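Local coordinates for protein putative HTH-type transcriptional regulator ybaQ (Escherichia coli, PDB 2EBY) that probably binds DNA as a helix-turn-helix transcriptional regulator of the VapA/VapI family, at residues A[25-30]-A[36-41]. Sequence-based numbering, arbitrary orientation.
Sequences LKINEL and VHRNSV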
# COMPACT_ATOMS: atom_id res chain seq x y z
N LEU A 25 -13.68 -24.62 -3.30
CA LEU A 25 -12.50 -24.77 -2.46
C LEU A 25 -12.87 -24.10 -1.14
O LEU A 25 -13.30 -22.94 -1.12
CB LEU A 25 -11.31 -24.06 -3.12
CG LEU A 25 -9.92 -24.19 -2.50
CD1 LEU A 25 -9.44 -25.63 -2.58
CD2 LEU A 25 -8.97 -23.27 -3.24
N LYS A 26 -12.74 -24.84 -0.04
CA LYS A 26 -13.07 -24.32 1.29
C LYS A 26 -12.05 -23.33 1.84
O LYS A 26 -10.89 -23.31 1.42
CB LYS A 26 -13.18 -25.46 2.31
CG LYS A 26 -14.41 -26.33 2.21
CD LYS A 26 -14.29 -27.44 3.24
CE LYS A 26 -15.52 -28.32 3.27
NZ LYS A 26 -15.29 -29.53 4.11
N ILE A 27 -12.49 -22.53 2.79
CA ILE A 27 -11.63 -21.56 3.45
C ILE A 27 -10.45 -22.32 4.04
O ILE A 27 -9.29 -21.95 3.83
CB ILE A 27 -12.38 -20.84 4.60
CG1 ILE A 27 -13.49 -19.97 4.01
CG2 ILE A 27 -11.41 -20.00 5.43
CD1 ILE A 27 -13.00 -18.97 3.01
N ASN A 28 -10.75 -23.38 4.78
CA ASN A 28 -9.73 -24.21 5.41
C ASN A 28 -8.79 -24.81 4.38
O ASN A 28 -7.59 -24.94 4.64
CB ASN A 28 -10.37 -25.33 6.23
CG ASN A 28 -11.25 -24.81 7.34
OD1 ASN A 28 -11.32 -23.60 7.57
ND2 ASN A 28 -11.92 -25.72 8.05
N GLU A 29 -9.32 -25.20 3.23
CA GLU A 29 -8.49 -25.78 2.18
C GLU A 29 -7.50 -24.75 1.65
O GLU A 29 -6.32 -25.03 1.51
CB GLU A 29 -9.35 -26.33 1.04
CG GLU A 29 -10.04 -27.65 1.38
CD GLU A 29 -10.96 -28.15 0.28
OE1 GLU A 29 -11.94 -27.45 -0.03
OE2 GLU A 29 -10.69 -29.23 -0.26
N LEU A 30 -8.00 -23.55 1.36
CA LEU A 30 -7.12 -22.49 0.87
C LEU A 30 -6.09 -22.15 1.94
O LEU A 30 -4.91 -21.95 1.63
CB LEU A 30 -7.92 -21.22 0.53
CG LEU A 30 -7.05 -20.03 0.10
CD1 LEU A 30 -6.30 -20.39 -1.18
CD2 LEU A 30 -7.89 -18.78 -0.10
N VAL A 36 -1.34 -20.51 5.92
CA VAL A 36 -1.64 -19.47 6.89
C VAL A 36 -2.81 -20.00 7.72
O VAL A 36 -3.42 -21.00 7.34
CB VAL A 36 -2.06 -18.14 6.20
CG1 VAL A 36 -0.91 -17.60 5.35
CG2 VAL A 36 -3.30 -18.37 5.35
N HIS A 37 -3.11 -19.35 8.83
CA HIS A 37 -4.21 -19.79 9.68
C HIS A 37 -5.52 -19.50 8.96
O HIS A 37 -5.62 -18.56 8.18
CB HIS A 37 -4.17 -19.06 11.03
CG HIS A 37 -5.13 -19.61 12.04
ND1 HIS A 37 -6.49 -19.51 11.90
CD2 HIS A 37 -4.91 -20.30 13.19
CE1 HIS A 37 -7.09 -20.13 12.92
NE2 HIS A 37 -6.14 -20.61 13.71
N ARG A 38 -6.53 -20.34 9.21
CA ARG A 38 -7.84 -20.16 8.61
C ARG A 38 -8.36 -18.75 8.88
O ARG A 38 -9.01 -18.16 8.03
CB ARG A 38 -8.85 -21.16 9.18
CG ARG A 38 -10.29 -20.81 8.81
CD ARG A 38 -11.33 -21.63 9.57
NE ARG A 38 -12.53 -21.82 8.76
CZ ARG A 38 -13.40 -20.86 8.44
NH1 ARG A 38 -13.20 -19.62 8.86
NH2 ARG A 38 -14.44 -21.14 7.67
N ASN A 39 -8.08 -18.23 10.07
CA ASN A 39 -8.54 -16.90 10.45
C ASN A 39 -7.96 -15.77 9.59
O ASN A 39 -8.62 -14.76 9.38
CB ASN A 39 -8.27 -16.65 11.94
CG ASN A 39 -9.17 -17.50 12.85
OD1 ASN A 39 -9.99 -18.29 12.37
ND2 ASN A 39 -9.03 -17.34 14.16
N SER A 40 -6.74 -15.93 9.08
CA SER A 40 -6.17 -14.90 8.20
C SER A 40 -6.98 -14.83 6.90
O SER A 40 -7.28 -13.74 6.42
CB SER A 40 -4.71 -15.21 7.84
OG SER A 40 -3.86 -15.12 8.96
N VAL A 41 -7.29 -15.99 6.34
CA VAL A 41 -8.05 -16.05 5.10
C VAL A 41 -9.43 -15.44 5.32
O VAL A 41 -9.92 -14.65 4.50
CB VAL A 41 -8.20 -17.51 4.60
CG1 VAL A 41 -9.03 -17.54 3.33
CG2 VAL A 41 -6.83 -18.12 4.36
O HOH W 1 -13.90 -24.07 5.90
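Ile27 meets Arg38 through its methyl CG2, which sits over the centre of one guanidinium face, 3.7 Å above the plane, and also meets the arginine chain, with Ile27 CG2 to Arg38 CG at 3.7 Å. The Arg38 chain bends mildly at chi3 (-149°), and chi4 (-70°) turns the guanidinium so that a face meets the Ile27 methyl.

Apolar contacts continue inward from the same methyl. Val41 CG1 lies 4.0 Å from Ile27 CG2 and 3.8 Å from Leu30 CD2, so one valine branch touches both Ile27 and Leu30. Leu30 also packs on Leu15 and Leu20 of helix 11-20 and on Val62 and Phe63 of helix 53-63, which ties the pair of helices to the core of the domain.

The polar contact is at the exposed Asn28 and Arg38. Asn28 OD1 approaches the guanidinium edge at Arg38 NE, with amide and guanidinium planes 83° apart. OD1 is modelled too close to Arg38 CD, so the very short, bent Arg38 NE to Asn28 OD1 bond is doubtful in detail. A water is weakly bound by both Asn28 N and Arg38 NH2.

His37 caps helix 38-45, ND1 accepting from Asn39 N at 2.7 Å in the ring plane, while Glu29 OE1 holds the backbone N-H of the N-cap residue Lys26, at 2.7 Å from Lys26 N.

Residues 27-30 and 36-41 lie in the predicted helix-turn-helix motif. The chemistry implies that its two helices are joined by an aliphatic seam, buried at Leu30 and Val41 and partly open at Ile27, while the exposed side relies on a guanidinium laid over a methyl and on less certain polar links.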